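Long-range contacts in envelope glycoprotein (Bourbon virus, PDB 5ZL2), which probably mediates attachment to host cells and fusion of the viral and cellular membranes, as do related class III fusion glycoproteins of the baculovirus gp64 family: residues W52-Y57 with T66-S71; T36-G41 with H149-L154; V25-I30 with F205-K210. One frame throughout, in Å; residues are numbered along the deposited sequence.

Contact 1 of 3, residues W52-Y57 with T66-S71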
loop_
_atom_site.group_PDB
_atom_site.type_symbol
_atom_site.label_atom_id
_atom_site.label_comp_id
_atom_site.label_asym_id
_atom_site.label_seq_id
_atom_site.Cartn_x
_atom_site.Cartn_y
_atom_site.Cartn_z
ATOM N N TRP A 52 -0.273 -1.274 41.420
ATOM C CA TRP A 52 0.891 -2.005 41.895
ATOM C C TRP A 52 0.847 -2.068 43.414
ATOM O O TRP A 52 0.630 -1.048 44.076
ATOM C CB TRP A 52 2.167 -1.314 41.424
ATOM C CG TRP A 52 3.416 -1.750 42.113
ATOM C CD1 TRP A 52 4.175 -1.018 42.981
ATOM C CD2 TRP A 52 4.074 -3.013 41.974
ATOM N NE1 TRP A 52 5.261 -1.751 43.396
ATOM C CE2 TRP A 52 5.222 -2.979 42.790
ATOM C CE3 TRP A 52 3.803 -4.171 41.238
ATOM C CZ2 TRP A 52 6.091 -4.054 42.893
ATOM C CZ3 TRP A 52 4.666 -5.232 41.339
ATOM C CH2 TRP A 52 5.798 -5.167 42.156
ATOM N N ARG A 53 1.031 -3.264 43.965
ATOM C CA ARG A 53 1.043 -3.447 45.408
ATOM C C ARG A 53 2.325 -4.149 45.814
ATOM O O ARG A 53 2.750 -5.107 45.165
ATOM C CB ARG A 53 -0.167 -4.251 45.887
ATOM C CG ARG A 53 -0.082 -4.672 47.341
ATOM C CD ARG A 53 -0.999 -5.840 47.625
ATOM N NE ARG A 53 -2.402 -5.440 47.601
ATOM C CZ ARG A 53 -3.414 -6.281 47.421
ATOM N NH1 ARG A 53 -3.179 -7.573 47.250
ATOM N NH2 ARG A 53 -4.661 -5.834 47.416
ATOM N N SER A 54 2.943 -3.659 46.890
ATOM C CA SER A 54 4.175 -4.235 47.431
ATOM C C SER A 54 4.040 -4.260 48.952
ATOM O O SER A 54 4.373 -3.286 49.630
ATOM C CB SER A 54 5.390 -3.440 46.983
ATOM O OG SER A 54 6.551 -3.863 47.667
ATOM N N TYR A 55 3.562 -5.383 49.479
ATOM C CA TYR A 55 3.337 -5.558 50.910
ATOM C C TYR A 55 4.497 -6.365 51.490
ATOM O O TYR A 55 4.580 -7.581 51.289
ATOM C CB TYR A 55 1.998 -6.249 51.158
ATOM C CG TYR A 55 1.601 -6.314 52.608
ATOM C CD1 TYR A 55 1.256 -5.163 53.302
ATOM C CD2 TYR A 55 1.562 -7.526 53.285
ATOM C CE1 TYR A 55 0.891 -5.211 54.632
ATOM C CE2 TYR A 55 1.197 -7.586 54.615
ATOM C CZ TYR A 55 0.862 -6.424 55.283
ATOM O OH TYR A 55 0.495 -6.477 56.609
ATOM N N CYS A 56 5.387 -5.686 52.208
ATOM C CA CYS A 56 6.628 -6.274 52.688
ATOM C C CYS A 56 6.638 -6.363 54.209
ATOM O O CYS A 56 5.968 -5.590 54.896
ATOM C CB CYS A 56 7.835 -5.451 52.217
ATOM S SG CYS A 56 7.898 -5.136 50.433
ATOM N N TYR A 57 7.418 -7.314 54.728
ATOM C CA TYR A 57 7.641 -7.446 56.163
ATOM C C TYR A 57 9.112 -7.728 56.422
ATOM O O TYR A 57 9.704 -8.603 55.784
ATOM C CB TYR A 57 6.780 -8.557 56.775
ATOM C CG TYR A 57 6.999 -8.744 58.262
ATOM C CD1 TYR A 57 6.482 -7.842 59.183
ATOM C CD2 TYR A 57 7.723 -9.828 58.744
ATOM C CE1 TYR A 57 6.681 -8.015 60.542
ATOM C CE2 TYR A 57 7.926 -10.010 60.097
ATOM C CZ TYR A 57 7.404 -9.103 60.990
ATOM O OH TYR A 57 7.613 -9.293 62.336
ATOM N N THR A 66 9.888 -12.946 56.271
ATOM C CA THR A 66 10.650 -11.770 55.868
ATOM C C THR A 66 10.781 -11.734 54.349
ATOM O O THR A 66 11.330 -12.658 53.738
ATOM C CB THR A 66 12.021 -11.781 56.538
ATOM O OG1 THR A 66 11.879 -11.436 57.922
ATOM C CG2 THR A 66 12.960 -10.789 55.871
ATOM N N GLY A 67 10.287 -10.668 53.744
ATOM C CA GLY A 67 10.254 -10.547 52.304
ATOM C C GLY A 67 9.058 -9.712 51.890
ATOM O O GLY A 67 8.339 -9.165 52.725
ATOM N N CYS A 68 8.858 -9.625 50.577
ATOM C CA CYS A 68 7.780 -8.830 50.009
ATOM C C CYS A 68 6.775 -9.727 49.302
ATOM O O CYS A 68 7.108 -10.825 48.845
ATOM C CB CYS A 68 8.308 -7.786 49.018
ATOM S SG CYS A 68 9.275 -6.464 49.758
ATOM N N TYR A 69 5.537 -9.243 49.231
ATOM C CA TYR A 69 4.481 -9.832 48.413
ATOM C C TYR A 69 4.024 -8.761 47.430
ATOM O O TYR A 69 3.320 -7.819 47.813
ATOM C CB TYR A 69 3.318 -10.327 49.274
ATOM C CG TYR A 69 3.449 -11.756 49.761
ATOM C CD1 TYR A 69 4.642 -12.452 49.630
ATOM C CD2 TYR A 69 2.375 -12.409 50.354
ATOM C CE1 TYR A 69 4.763 -13.761 50.075
ATOM C CE2 TYR A 69 2.486 -13.717 50.802
ATOM C CZ TYR A 69 3.682 -14.386 50.658
ATOM O OH TYR A 69 3.799 -15.683 51.098
ATOM N N ASN A 70 4.431 -8.895 46.172
ATOM C CA ASN A 70 4.147 -7.912 45.139
ATOM C C ASN A 70 3.209 -8.496 44.090
ATOM O O ASN A 70 3.238 -9.699 43.812
ATOM C CB ASN A 70 5.436 -7.447 44.462
ATOM C CG ASN A 70 6.479 -6.970 45.451
ATOM O OD1 ASN A 70 6.158 -6.591 46.577
ATOM N ND2 ASN A 70 7.740 -6.988 45.031
ATOM N N SER A 71 2.388 -7.633 43.494
ATOM C CA SER A 71 1.436 -8.083 42.488
ATOM C C SER A 71 0.924 -6.895 41.688
ATOM O O SER A 71 0.556 -5.866 42.266
ATOM C CB SER A 71 0.262 -8.818 43.138
ATOM O OG SER A 71 -0.602 -7.905 43.787
#
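G67 O takes two donors from the facing strand: the N-H of Y57, with Y57 N to G67 O 2.9 Å, and the weaker CA-H of C56. Five antiparallel pairs run from here to R53 and S71, and the tightest backbone bond among them is Y69 N to Y55 O, 2.8 Å. Between two hydrogen-bonded pairs lies C56-C68, a non-hydrogen-bonded pair whose CA atoms are only 3.9 Å apart. Each sulfur sits beside its own backbone N (chi1 -53° in C56, -68° in C68), which brings the SG atoms of C56 and C68 together over one face of the hairpin as a disulfide with a chi3 of 102°. On the same face S54 OG is hydrogen-bonded to S127 OG. W52 CG lies anti to its backbone N, swinging the indole across to N70, where W52 CH2 meets N70 CB at 3.3 Å. A second subunit lies along the hairpin: its Y440 meets W52 edge-to-face, and its N443 ND2 bonds to C68 O. The cross-link joins the two strands of the beta hairpin 44-58/67-74 covalently and probably holds their register, while C68 O of strand 67-74 accepts a bond from the second subunit.

Contact 2 of 3, residues T36-G41 with H149-L154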
loop_
_atom_site.group_PDB
_atom_site.type_symbol
_atom_site.label_atom_id
_atom_site.label_comp_id
_atom_site.label_asym_id
_atom_site.label_seq_id
_atom_site.Cartn_x
_atom_site.Cartn_y
_atom_site.Cartn_z
ATOM N N THR A 36 -25.447 -2.378 5.657
ATOM C CA THR A 36 -24.501 -1.419 6.213
ATOM C C THR A 36 -24.612 -1.388 7.732
ATOM O O THR A 36 -25.684 -1.621 8.297
ATOM C CB THR A 36 -24.734 -0.004 5.662
ATOM O OG1 THR A 36 -26.054 0.435 6.006
ATOM C CG2 THR A 36 -24.577 0.021 4.153
ATOM N N VAL A 37 -23.490 -1.085 8.385
ATOM C CA VAL A 37 -23.420 -0.998 9.842
ATOM C C VAL A 37 -22.805 0.337 10.244
ATOM O O VAL A 37 -22.166 0.452 11.296
ATOM C CB VAL A 37 -22.617 -2.169 10.434
ATOM C CG1 VAL A 37 -23.422 -3.452 10.364
ATOM C CG2 VAL A 37 -21.303 -2.327 9.695
ATOM N N GLN A 38 -23.009 1.356 9.414
ATOM C CA GLN A 38 -22.314 2.624 9.583
ATOM C C GLN A 38 -22.802 3.384 10.813
ATOM O O GLN A 38 -23.998 3.655 10.957
ATOM C CB GLN A 38 -22.499 3.483 8.335
ATOM C CG GLN A 38 -21.638 4.712 8.371
ATOM C CD GLN A 38 -20.250 4.412 7.856
ATOM O OE1 GLN A 38 -19.984 3.296 7.408
ATOM N NE2 GLN A 38 -19.343 5.372 7.971
ATOM N N ASP A 39 -21.866 3.748 11.690
ATOM C CA ASP A 39 -22.143 4.600 12.842
ATOM C C ASP A 39 -21.062 5.669 12.912
ATOM O O ASP A 39 -19.884 5.353 13.108
ATOM C CB ASP A 39 -22.194 3.790 14.143
ATOM C CG ASP A 39 -22.829 4.562 15.293
ATOM O OD1 ASP A 39 -24.074 4.611 15.366
ATOM O OD2 ASP A 39 -22.081 5.120 16.123
ATOM N N ARG A 40 -21.460 6.925 12.748
ATOM C CA ARG A 40 -20.529 8.041 12.689
ATOM C C ARG A 40 -20.448 8.751 14.036
ATOM O O ARG A 40 -21.429 8.829 14.780
ATOM C CB ARG A 40 -20.943 9.034 11.603
ATOM C CG ARG A 40 -21.050 8.417 10.218
ATOM C CD ARG A 40 -20.497 9.351 9.154
ATOM N NE ARG A 40 -20.608 8.781 7.815
ATOM C CZ ARG A 40 -19.599 8.236 7.144
ATOM N NH1 ARG A 40 -18.389 8.187 7.682
ATOM N NH2 ARG A 40 -19.799 7.734 5.931
ATOM N N GLY A 41 -19.263 9.272 14.338
ATOM C CA GLY A 41 -19.025 9.983 15.581
ATOM C C GLY A 41 -18.234 9.155 16.573
ATOM O O GLY A 41 -17.835 8.014 16.316
ATOM N N HIS A 149 -13.783 6.799 17.637
ATOM C CA HIS A 149 -14.810 6.344 16.711
ATOM C C HIS A 149 -14.440 4.939 16.259
ATOM O O HIS A 149 -13.393 4.745 15.630
ATOM C CB HIS A 149 -14.923 7.293 15.516
ATOM C CG HIS A 149 -15.346 6.626 14.243
ATOM N ND1 HIS A 149 -16.667 6.396 13.926
ATOM C CD2 HIS A 149 -14.622 6.157 13.197
ATOM C CE1 HIS A 149 -16.739 5.804 12.747
ATOM N NE2 HIS A 149 -15.512 5.646 12.284
ATOM N N LEU A 150 -15.280 3.965 16.593
ATOM C CA LEU A 150 -15.020 2.581 16.229
ATOM C C LEU A 150 -15.730 2.247 14.925
ATOM O O LEU A 150 -16.909 2.574 14.749
ATOM C CB LEU A 150 -15.475 1.632 17.337
ATOM C CG LEU A 150 -15.189 0.150 17.081
ATOM C CD1 LEU A 150 -13.688 -0.109 17.090
ATOM C CD2 LEU A 150 -15.895 -0.717 18.102
ATOM N N GLU A 151 -15.005 1.604 14.010
ATOM C CA GLU A 151 -15.563 1.132 12.751
ATOM C C GLU A 151 -15.857 -0.357 12.882
ATOM O O GLU A 151 -14.946 -1.156 13.123
ATOM C CB GLU A 151 -14.607 1.402 11.590
ATOM C CG GLU A 151 -15.288 1.732 10.263
ATOM C CD GLU A 151 -15.949 3.105 10.252
ATOM O OE1 GLU A 151 -15.262 4.118 10.517
ATOM O OE2 GLU A 151 -17.164 3.169 9.966
ATOM N N VAL A 152 -17.128 -0.717 12.734
ATOM C CA VAL A 152 -17.606 -2.088 12.874
ATOM C C VAL A 152 -17.699 -2.718 11.491
ATOM O O VAL A 152 -18.191 -2.093 10.543
ATOM C CB VAL A 152 -18.964 -2.109 13.605
ATOM C CG1 VAL A 152 -19.537 -3.515 13.674
ATOM C CG2 VAL A 152 -18.809 -1.539 15.008
ATOM N N ARG A 153 -17.212 -3.951 11.368
ATOM C CA ARG A 153 -17.177 -4.657 10.099
ATOM C C ARG A 153 -18.292 -5.704 10.054
ATOM O O ARG A 153 -19.096 -5.829 10.979
ATOM C CB ARG A 153 -15.799 -5.290 9.873
ATOM C CG ARG A 153 -14.731 -4.333 9.332
ATOM C CD ARG A 153 -14.300 -3.322 10.387
ATOM N NE ARG A 153 -12.957 -2.789 10.169
ATOM C CZ ARG A 153 -12.701 -1.654 9.525
ATOM N NH1 ARG A 153 -13.698 -0.933 9.027
ATOM N NH2 ARG A 153 -11.450 -1.239 9.379
ATOM N N LEU A 154 -18.344 -6.461 8.956
ATOM C CA LEU A 154 -19.399 -7.446 8.744
ATOM C C LEU A 154 -18.807 -8.799 8.370
ATOM O O LEU A 154 -17.873 -8.882 7.565
ATOM C CB LEU A 154 -20.376 -6.982 7.655
ATOM C CG LEU A 154 -21.451 -5.991 8.109
ATOM C CD1 LEU A 154 -22.128 -5.340 6.916
ATOM C CD2 LEU A 154 -22.477 -6.682 8.990
#
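The loop joining strand 26-36 to strand 44-58 runs here beside the chain that leads into strand 153-155, where H149 bonds to G41 and V37 packs on L154. The two backbones point almost exactly opposite ways, 176° apart, yet no backbone hydrogen bonds link them, and the contact rests on side chains meeting carbonyls and on apolar tips. At one end H149 ND1 donates to G41 O at 3.1 Å. The oxygen lies close to the imidazole plane, but the bond is bent, with an angle of 136° at the hydrogen. A second carbonyl lines the same ring edge, D39 O, 3.2 Å from H149 CE1, so the imidazole is set edge-on to the bend of the loop. Beyond the ring, H149 NE2 faces the carboxylate of E151; the modelled separation is too short to be trusted in detail. A bend at chi2 carries the E151 carboxylate toward the loop, and E151 OE2 lies 3.7 Å from Q38 NE2, too far for a bond to be claimed. At the far end the tips of V37 and L154 meet, V37 CG1 lying 3.6 Å from L154 CD2. With chi1 of V37 at -73°, its other methyl, CG2, is directed at V152 O. N43, further along the same loop, links the two segments, its ND2 donating to D39 OD2 and its OD1 accepting from L150 N. Strand 188-192 lies alongside, Y192 touching D39, L150 and V152, and in strand 162-166, the neighbour of 153-155 in a small antiparallel sheet, A163 packs against both V37 and V152.

Contact 3 of 3, residues V25-I30 with F205-K210; sequences VSRLQI and FIPCFK
L28 and C208 form the regular middle of this contact, bonded both ways through their backbones, with L28 N to C208 O and C208 N to L28 O each 3.0 Å. I30 and I206 repeat the pattern, with I30 N to I206 O 2.9 Å. On the face shared by these four residues, the I30 CD1 methyl lies 3.6 Å from C208 SG, although I30 is poorly ordered. The pairing slackens toward V25 and K210: K210 N to S26 O stretches to 3.3 Å and the return bond from S26 N is weak. There K210 CB lies against S26 OG and L28 CD2 before the extended lysine tail departs from the pair. Strands 26-36 and 200-210 are antiparallel neighbours inside a mixed sheet, and strand 234-238 flanks 200-210 on its other edge, where C236 closes a disulfide with C208. The opposite face carries R27, Q29, P207 and F209. R27 runs alongside the P207 ring in the same direction, and bends at chi2 and chi3 of the arginine place R27 NH1 3.2 Å from P207 CB. The helix 284-326 of the third subunit closes over this part: its Y296 meets the F209 ring and P207, and its hydroxyl makes a weak hydrogen bond with R27 NH1. F205 and Q29, at the far end, are exposed. The Q29 amide is turned 57° from the F205 ring, and the two side chains run nearly perpendicular; Q29 OE1 comes to 3.3 Å from F205 CB, while Q29 O lies at the edge of the phenyl ring.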
loop_
_atom_site.group_PDB
_atom_site.type_symbol
_atom_site.label_atom_id
_atom_site.label_comp_id
_atom_site.label_asym_id
_atom_site.label_seq_id
_atom_site.Cartn_x
_atom_site.Cartn_y
_atom_site.Cartn_z
ATOM N N VAL A 25 -17.755 -8.202 -22.894
ATOM C CA VAL A 25 -17.934 -7.223 -21.828
ATOM C C VAL A 25 -19.169 -6.385 -22.126
ATOM O O VAL A 25 -19.344 -5.880 -23.242
ATOM C CB VAL A 25 -16.688 -6.338 -21.669
ATOM C CG1 VAL A 25 -16.899 -5.309 -20.565
ATOM C CG2 VAL A 25 -15.458 -7.196 -21.389
ATOM N N SER A 26 -20.037 -6.254 -21.130
ATOM C CA SER A 26 -21.193 -5.381 -21.187
ATOM C C SER A 26 -21.212 -4.532 -19.925
ATOM O O SER A 26 -20.369 -4.685 -19.036
ATOM C CB SER A 26 -22.488 -6.187 -21.328
ATOM O OG SER A 26 -22.558 -7.193 -20.335
ATOM N N ARG A 27 -22.180 -3.629 -19.840
ATOM C CA ARG A 27 -22.420 -2.849 -18.635
ATOM C C ARG A 27 -23.744 -3.290 -18.027
ATOM O O ARG A 27 -24.762 -3.352 -18.724
ATOM C CB ARG A 27 -22.439 -1.348 -18.939
ATOM C CG ARG A 27 -23.346 -0.540 -18.018
ATOM C CD ARG A 27 -22.776 0.847 -17.742
ATOM N NE ARG A 27 -21.810 0.841 -16.644
ATOM C CZ ARG A 27 -21.415 1.927 -15.987
ATOM N NH1 ARG A 27 -20.530 1.826 -15.004
ATOM N NH2 ARG A 27 -21.905 3.116 -16.311
ATOM N N LEU A 28 -23.723 -3.612 -16.740
ATOM C CA LEU A 28 -24.903 -4.066 -16.025
ATOM C C LEU A 28 -25.192 -3.111 -14.876
ATOM O O LEU A 28 -24.274 -2.544 -14.279
ATOM C CB LEU A 28 -24.712 -5.496 -15.486
ATOM C CG LEU A 28 -25.108 -6.721 -16.328
ATOM C CD1 LEU A 28 -26.617 -6.918 -16.348
ATOM C CD2 LEU A 28 -24.564 -6.649 -17.748
ATOM N N GLN A 29 -26.476 -2.924 -14.583
ATOM C CA GLN A 29 -26.922 -2.166 -13.414
ATOM C C GLN A 29 -27.595 -3.161 -12.474
ATOM O O GLN A 29 -28.816 -3.319 -12.467
ATOM C CB GLN A 29 -27.875 -1.026 -13.810
ATOM C CG GLN A 29 -27.188 0.194 -14.403
ATOM C CD GLN A 29 -26.546 1.070 -13.347
ATOM O OE1 GLN A 29 -26.802 0.912 -12.155
ATOM N NE2 GLN A 29 -25.703 2.002 -13.782
ATOM N N ILE A 30 -26.778 -3.822 -11.658
ATOM C CA ILE A 30 -27.230 -4.972 -10.883
ATOM C C ILE A 30 -27.952 -4.492 -9.633
ATOM O O ILE A 30 -27.413 -3.699 -8.852
ATOM C CB ILE A 30 -26.049 -5.887 -10.532
ATOM C CG1 ILE A 30 -25.271 -6.238 -11.808
ATOM C CG2 ILE A 30 -26.542 -7.136 -9.821
ATOM C CD1 ILE A 30 -24.359 -7.444 -11.684
ATOM N N PHE A 205 -28.761 -0.011 -7.267
ATOM C CA PHE A 205 -28.159 -0.597 -8.456
ATOM C C PHE A 205 -26.680 -0.238 -8.493
ATOM O O PHE A 205 -26.323 0.944 -8.554
ATOM C CB PHE A 205 -28.852 -0.101 -9.724
ATOM C CG PHE A 205 -30.281 -0.528 -9.847
ATOM C CD1 PHE A 205 -31.280 0.152 -9.174
ATOM C CD2 PHE A 205 -30.628 -1.593 -10.653
ATOM C CE1 PHE A 205 -32.603 -0.233 -9.288
ATOM C CE2 PHE A 205 -31.947 -1.980 -10.777
ATOM C CZ PHE A 205 -32.937 -1.299 -10.090
ATOM N N ILE A 206 -25.826 -1.253 -8.467
ATOM C CA ILE A 206 -24.390 -1.034 -8.591
ATOM C C ILE A 206 -23.994 -1.292 -10.040
ATOM O O ILE A 206 -24.522 -2.219 -10.670
ATOM C CB ILE A 206 -23.601 -1.926 -7.620
ATOM C CG1 ILE A 206 -23.853 -3.407 -7.919
ATOM C CG2 ILE A 206 -23.985 -1.607 -6.191
ATOM C CD1 ILE A 206 -22.798 -4.338 -7.355
ATOM N N PRO A 207 -23.106 -0.491 -10.617
ATOM C CA PRO A 207 -22.622 -0.780 -11.967
ATOM C C PRO A 207 -21.605 -1.912 -11.964
ATOM O O PRO A 207 -20.865 -2.113 -10.999
ATOM C CB PRO A 207 -21.980 0.543 -12.398
ATOM C CG PRO A 207 -21.565 1.182 -11.120
ATOM C CD PRO A 207 -22.607 0.799 -10.111
ATOM N N CYS A 208 -21.584 -2.662 -13.065
ATOM C CA CYS A 208 -20.676 -3.791 -13.203
ATOM C C CYS A 208 -20.294 -3.965 -14.665
ATOM O O CYS A 208 -20.951 -3.441 -15.566
ATOM C CB CYS A 208 -21.295 -5.092 -12.671
ATOM S SG CYS A 208 -21.799 -5.064 -10.935
ATOM N N PHE A 209 -19.220 -4.720 -14.888
ATOM C CA PHE A 209 -18.761 -5.099 -16.222
ATOM C C PHE A 209 -18.744 -6.622 -16.304
ATOM O O PHE A 209 -17.879 -7.272 -15.707
ATOM C CB PHE A 209 -17.379 -4.523 -16.521
ATOM C CG PHE A 209 -17.374 -3.040 -16.764
ATOM C CD1 PHE A 209 -17.939 -2.511 -17.911
ATOM C CD2 PHE A 209 -16.792 -2.174 -15.852
ATOM C CE1 PHE A 209 -17.931 -1.146 -18.138
ATOM C CE2 PHE A 209 -16.782 -0.811 -16.078
ATOM C CZ PHE A 209 -17.354 -0.300 -17.220
ATOM N N LYS A 210 -19.688 -7.185 -17.051
ATOM C CA LYS A 210 -19.823 -8.633 -17.167
ATOM C C LYS A 210 -18.768 -9.170 -18.127
ATOM O O LYS A 210 -18.773 -8.828 -19.313
ATOM C CB LYS A 210 -21.230 -8.979 -17.646
ATOM C CG LYS A 210 -21.532 -10.459 -17.793
ATOM C CD LYS A 210 -22.964 -10.648 -18.287
ATOM C CE LYS A 210 -23.447 -12.073 -18.091
ATOM N NZ LYS A 210 -24.928 -12.165 -18.218
#

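The three contacts are strung along an elongated subunit and none touches another. Contacts 2 and 3 are closest, with centres about 28 Å apart and nearest atoms about 10 Å; strand 26-36 spans the gap, pairing in contact 3 near its start and ending at T36 in contact 2. The loop of contact 2 then leads into strand 44-58, which carries the chain out to contact 1, whose centre lies about 45 Å from that of contact 2 and about 70 Å from that of contact 3. Contacts 1 and 3 lie on opposite sides of the chain's centre and meet different neighbouring subunits, whereas contact 2, nearer the centre, touches neither.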